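Local coordinates for protein succinylglutamate desuccinylase (Vibrio parahaemolyticus, PDB 2BCO) that probably hydrolyses N-succinylglutamate to succinate and glutamate with the help of one zinc ion, the last step of arginine breakdown by the AST pathway, at residues Ile258-Leu269 with Ile319-Val330. Sequence-based numbering, arbitrary orientation.
Sequences IKYRVSRTIVRL and IGQRAALMVCEV
Arg261 lays its guanidinium over the thiol of Cys328, with Cys328 SG 3.7 Å from Arg261 CZ and above the middle of the planar group, while CG2 of Val330 sits at the edge of that plane and packs 3.4 Å from Arg261 CD. The arginine reaches this spot because CG lies between the backbone N and carbonyl carbon (chi1 73°) and the chain then runs straight to NE. Farther along the same face, beyond the bulge at Ser263, Arg264 runs side by side with selenomethionine Met326 in the same direction, and Met326 CG lies over one guanidinium face. Arg264 NE forms a salt bridge with Glu308. Ile266 CG1 meets Met326 CG obliquely at 4.1 Å on this same face, next to Ala324. On the other face, Val262 CG1 crosses Leu325 CD1 at about a right angle. Near Glu329, the Tyr260 ring lies almost perpendicular to the carboxylate, and a water joins Tyr260 OH to Glu329 OE1; that hydroxyl also bonds His163.

The backbones pair antiparallel, the register shifting by one at each of two classic beta bulges: Ser263 and Arg264 oppose Met326, and Ala323 and Ala324 oppose Ile266. In the AstE/AspA barrel-sandwich hybrid domain, this ladder links strands 192-195 and 309-311. Chemically, a thiol sulfur covers one guanidinium and a selenomethionine methylene the other; Glu308 probably offsets much of the Arg264 charge.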
loop_
_atom_site.group_PDB
_atom_site.type_symbol
_atom_site.label_atom_id
_atom_site.label_comp_id
_atom_site.label_asym_id
_atom_site.label_seq_id
_atom_site.Cartn_x
_atom_site.Cartn_y
_atom_site.Cartn_z
ATOM N N ILE A 258 -12.626 -5.297 -9.726
ATOM C CA ILE A 258 -12.169 -6.310 -10.662
ATOM C C ILE A 258 -11.033 -7.100 -9.997
ATOM O O ILE A 258 -10.163 -6.515 -9.344
ATOM C CB ILE A 258 -11.678 -5.654 -11.966
ATOM C CG1 ILE A 258 -12.841 -4.888 -12.614
ATOM C CG2 ILE A 258 -11.138 -6.715 -12.931
ATOM C CD1 ILE A 258 -12.405 -3.942 -13.705
ATOM N N LYS A 259 -11.060 -8.422 -10.141
ATOM C CA LYS A 259 -10.038 -9.275 -9.545
ATOM C C LYS A 259 -9.099 -9.753 -10.654
ATOM O O LYS A 259 -9.546 -10.270 -11.682
ATOM C CB LYS A 259 -10.682 -10.493 -8.865
ATOM C CG LYS A 259 -11.886 -10.201 -7.955
ATOM C CD LYS A 259 -11.510 -9.367 -6.729
ATOM C CE LYS A 259 -12.681 -9.238 -5.751
ATOM N NZ LYS A 259 -13.895 -8.613 -6.364
ATOM N N TYR A 260 -7.798 -9.570 -10.445
ATOM C CA TYR A 260 -6.796 -9.978 -11.424
ATOM C C TYR A 260 -5.884 -11.028 -10.809
ATOM O O TYR A 260 -5.775 -11.123 -9.596
ATOM C CB TYR A 260 -5.934 -8.784 -11.853
ATOM C CG TYR A 260 -6.605 -7.796 -12.783
ATOM C CD1 TYR A 260 -6.692 -8.044 -14.155
ATOM C CD2 TYR A 260 -7.153 -6.616 -12.296
ATOM C CE1 TYR A 260 -7.312 -7.135 -15.019
ATOM C CE2 TYR A 260 -7.772 -5.701 -13.151
ATOM C CZ TYR A 260 -7.849 -5.966 -14.508
ATOM O OH TYR A 260 -8.456 -5.059 -15.349
ATOM N N ARG A 261 -5.248 -11.826 -11.657
ATOM C CA ARG A 261 -4.299 -12.840 -11.209
ATOM C C ARG A 261 -3.102 -12.669 -12.129
ATOM O O ARG A 261 -3.224 -12.073 -13.200
ATOM C CB ARG A 261 -4.870 -14.262 -11.347
ATOM C CG ARG A 261 -4.971 -14.804 -12.774
ATOM C CD ARG A 261 -5.436 -16.271 -12.771
ATOM N NE ARG A 261 -5.738 -16.789 -14.108
ATOM C CZ ARG A 261 -4.828 -17.110 -15.021
ATOM N NH1 ARG A 261 -3.537 -16.977 -14.757
ATOM N NH2 ARG A 261 -5.213 -17.561 -16.208
ATOM N N VAL A 262 -1.950 -13.185 -11.729
ATOM C CA VAL A 262 -0.768 -13.052 -12.567
ATOM C C VAL A 262 -0.692 -14.121 -13.664
ATOM O O VAL A 262 -0.452 -15.293 -13.384
ATOM C CB VAL A 262 0.509 -13.106 -11.707
ATOM C CG1 VAL A 262 1.747 -13.013 -12.595
ATOM C CG2 VAL A 262 0.479 -11.977 -10.682
ATOM N N SER A 263 -0.915 -13.712 -14.911
ATOM C CA SER A 263 -0.846 -14.639 -16.038
ATOM C C SER A 263 0.563 -15.192 -16.071
ATOM O O SER A 263 0.765 -16.402 -16.051
ATOM C CB SER A 263 -1.148 -13.920 -17.354
ATOM O OG SER A 263 -2.441 -13.340 -17.331
ATOM N N ARG A 264 1.539 -14.292 -16.129
ATOM C CA ARG A 264 2.939 -14.682 -16.124
ATOM C C ARG A 264 3.836 -13.526 -15.717
ATOM O O ARG A 264 3.446 -12.357 -15.787
ATOM C CB ARG A 264 3.356 -15.245 -17.488
ATOM C CG ARG A 264 3.109 -14.347 -18.676
ATOM C CD ARG A 264 2.980 -15.195 -19.938
ATOM N NE ARG A 264 2.796 -14.384 -21.137
ATOM C CZ ARG A 264 3.766 -13.695 -21.727
ATOM N NH1 ARG A 264 4.995 -13.720 -21.233
ATOM N NH2 ARG A 264 3.503 -12.973 -22.805
ATOM N N THR A 265 5.035 -13.870 -15.265
ATOM C CA THR A 265 6.006 -12.884 -14.822
ATOM C C THR A 265 7.146 -12.797 -15.839
ATOM O O THR A 265 7.709 -13.815 -16.235
ATOM C CB THR A 265 6.551 -13.262 -13.419
ATOM O OG1 THR A 265 7.437 -12.238 -12.945
ATOM C CG2 THR A 265 7.293 -14.582 -13.476
ATOM N N ILE A 266 7.468 -11.579 -16.269
ATOM C CA ILE A 266 8.528 -11.348 -17.248
ATOM C C ILE A 266 9.876 -11.093 -16.569
ATOM O O ILE A 266 9.997 -10.200 -15.730
ATOM C CB ILE A 266 8.195 -10.127 -18.149
ATOM C CG1 ILE A 266 6.826 -10.316 -18.809
ATOM C CG2 ILE A 266 9.284 -9.937 -19.197
ATOM C CD1 ILE A 266 6.698 -11.582 -19.635
ATOM N N VAL A 267 10.889 -11.867 -16.943
ATOM C CA VAL A 267 12.221 -11.714 -16.365
ATOM C C VAL A 267 13.269 -11.371 -17.427
ATOM O O VAL A 267 13.362 -12.046 -18.452
ATOM C CB VAL A 267 12.668 -13.009 -15.651
ATOM C CG1 VAL A 267 13.996 -12.780 -14.944
ATOM C CG2 VAL A 267 11.596 -13.466 -14.669
ATOM N N ARG A 268 14.055 -10.326 -17.175
ATOM C CA ARG A 268 15.101 -9.898 -18.109
ATOM C C ARG A 268 16.259 -10.896 -18.143
ATOM O O ARG A 268 16.947 -11.108 -17.142
ATOM C CB ARG A 268 15.629 -8.514 -17.720
ATOM C CG ARG A 268 16.711 -7.961 -18.646
ATOM C CD ARG A 268 17.084 -6.546 -18.239
ATOM N NE ARG A 268 18.029 -5.902 -19.152
ATOM C CZ ARG A 268 18.326 -4.602 -19.121
ATOM N NH1 ARG A 268 17.752 -3.807 -18.223
ATOM N NH2 ARG A 268 19.193 -4.089 -19.985
ATOM N N LEU A 269 16.466 -11.501 -19.311
ATOM C CA LEU A 269 17.520 -12.488 -19.504
ATOM C C LEU A 269 18.802 -11.927 -20.114
ATOM O O LEU A 269 19.898 -12.357 -19.756
ATOM C CB LEU A 269 17.009 -13.635 -20.383
ATOM C CG LEU A 269 16.602 -14.943 -19.703
ATOM C CD1 LEU A 269 17.848 -15.637 -19.159
ATOM C CD2 LEU A 269 15.595 -14.671 -18.591
ATOM N N ILE A 319 19.607 -7.189 -14.674
ATOM C CA ILE A 319 19.552 -8.528 -15.247
ATOM C C ILE A 319 19.073 -9.564 -14.225
ATOM O O ILE A 319 19.460 -9.523 -13.062
ATOM C CB ILE A 319 20.948 -8.949 -15.769
ATOM C CG1 ILE A 319 20.857 -10.295 -16.486
ATOM C CG2 ILE A 319 21.947 -8.996 -14.615
ATOM C CD1 ILE A 319 20.186 -10.211 -17.830
ATOM N N GLY A 320 18.222 -10.487 -14.664
ATOM C CA GLY A 320 17.735 -11.524 -13.772
ATOM C C GLY A 320 16.538 -11.177 -12.905
ATOM O O GLY A 320 15.935 -12.070 -12.314
ATOM N N GLN A 321 16.200 -9.894 -12.805
ATOM C CA GLN A 321 15.052 -9.459 -12.007
ATOM C C GLN A 321 13.819 -9.382 -12.912
ATOM O O GLN A 321 13.934 -9.518 -14.130
ATOM C CB GLN A 321 15.323 -8.085 -11.387
ATOM C CG GLN A 321 16.493 -8.056 -10.422
ATOM C CD GLN A 321 16.271 -8.944 -9.215
ATOM O OE1 GLN A 321 15.371 -8.700 -8.405
ATOM N NE2 GLN A 321 17.088 -9.985 -9.088
ATOM N N ARG A 322 12.642 -9.163 -12.335
ATOM C CA ARG A 322 11.440 -9.094 -13.158
ATOM C C ARG A 322 11.259 -7.715 -13.763
ATOM O O ARG A 322 11.442 -6.698 -13.091
ATOM C CB ARG A 322 10.192 -9.489 -12.362
ATOM C CG ARG A 322 9.539 -8.399 -11.527
ATOM C CD ARG A 322 8.148 -8.871 -11.123
ATOM N NE ARG A 322 7.448 -7.961 -10.222
ATOM C CZ ARG A 322 7.167 -6.692 -10.502
ATOM N NH1 ARG A 322 7.535 -6.161 -11.668
ATOM N NH2 ARG A 322 6.508 -5.956 -9.616
ATOM N N ALA A 323 10.901 -7.695 -15.046
ATOM C CA ALA A 323 10.699 -6.454 -15.780
ATOM C C ALA A 323 9.228 -6.082 -15.912
ATOM O O ALA A 323 8.899 -4.930 -16.199
ATOM C CB ALA A 323 11.324 -6.571 -17.156
ATOM N N ALA A 324 8.345 -7.052 -15.707
ATOM C CA ALA A 324 6.913 -6.790 -15.822
ATOM C C ALA A 324 6.025 -7.937 -15.352
ATOM O O ALA A 324 6.468 -9.071 -15.160
ATOM C CB ALA A 324 6.563 -6.440 -17.273
ATOM N N LEU A 325 4.752 -7.609 -15.179
ATOM C CA LEU A 325 3.745 -8.563 -14.756
ATOM C C LEU A 325 2.707 -8.588 -15.860
ATOM O O LEU A 325 2.373 -7.553 -16.422
ATOM C CB LEU A 325 3.101 -8.092 -13.453
ATOM C CG LEU A 325 3.162 -8.972 -12.197
ATOM C CD1 LEU A 325 4.346 -9.924 -12.234
ATOM C CD2 LEU A 325 3.247 -8.060 -10.979
HETATM N N MSE A 326 2.237 -9.772 -16.215
HETATM C CA MSE A 326 1.192 -9.896 -17.221
HETATM C C MSE A 326 0.031 -10.432 -16.401
HETATM O O MSE A 326 0.143 -11.474 -15.760
HETATM C CB MSE A 326 1.586 -10.896 -18.308
HETATM C CG MSE A 326 2.782 -10.485 -19.151
HETATM SE SE MSE A 326 2.453 -8.876 -20.152
HETATM C CE MSE A 326 1.696 -9.672 -21.751
ATOM N N VAL A 327 -1.074 -9.705 -16.402
ATOM C CA VAL A 327 -2.229 -10.109 -15.620
ATOM C C VAL A 327 -3.487 -10.243 -16.456
ATOM O O VAL A 327 -3.527 -9.810 -17.609
ATOM C CB VAL A 327 -2.485 -9.095 -14.505
ATOM C CG1 VAL A 327 -1.211 -8.908 -13.692
ATOM C CG2 VAL A 327 -2.930 -7.765 -15.103
ATOM N N CYS A 328 -4.510 -10.845 -15.861
ATOM C CA CYS A 328 -5.786 -11.041 -16.528
ATOM C C CYS A 328 -6.857 -11.246 -15.475
ATOM O O CYS A 328 -6.575 -11.759 -14.389
ATOM C CB CYS A 328 -5.728 -12.265 -17.447
ATOM S SG CYS A 328 -5.341 -13.827 -16.611
ATOM N N GLU A 329 -8.079 -10.835 -15.784
ATOM C CA GLU A 329 -9.176 -11.007 -14.840
ATOM C C GLU A 329 -9.265 -12.478 -14.447
ATOM O O GLU A 329 -8.911 -13.371 -15.224
ATOM C CB GLU A 329 -10.511 -10.577 -15.458
ATOM C CG GLU A 329 -10.590 -9.111 -15.833
ATOM C CD GLU A 329 -12.024 -8.632 -16.006
ATOM O OE1 GLU A 329 -12.219 -7.493 -16.480
ATOM O OE2 GLU A 329 -12.952 -9.393 -15.660
ATOM N N VAL A 330 -9.733 -12.740 -13.238
ATOM C CA VAL A 330 -9.853 -14.117 -12.833
ATOM C C VAL A 330 -11.190 -14.445 -12.183
ATOM O O VAL A 330 -11.844 -13.581 -11.584
ATOM C CB VAL A 330 -8.706 -14.521 -11.903
ATOM C CG1 VAL A 330 -8.843 -13.849 -10.560
ATOM C CG2 VAL A 330 -8.676 -16.039 -11.781
HETATM O O HOH W 1 -10.354 -5.388 -17.347
#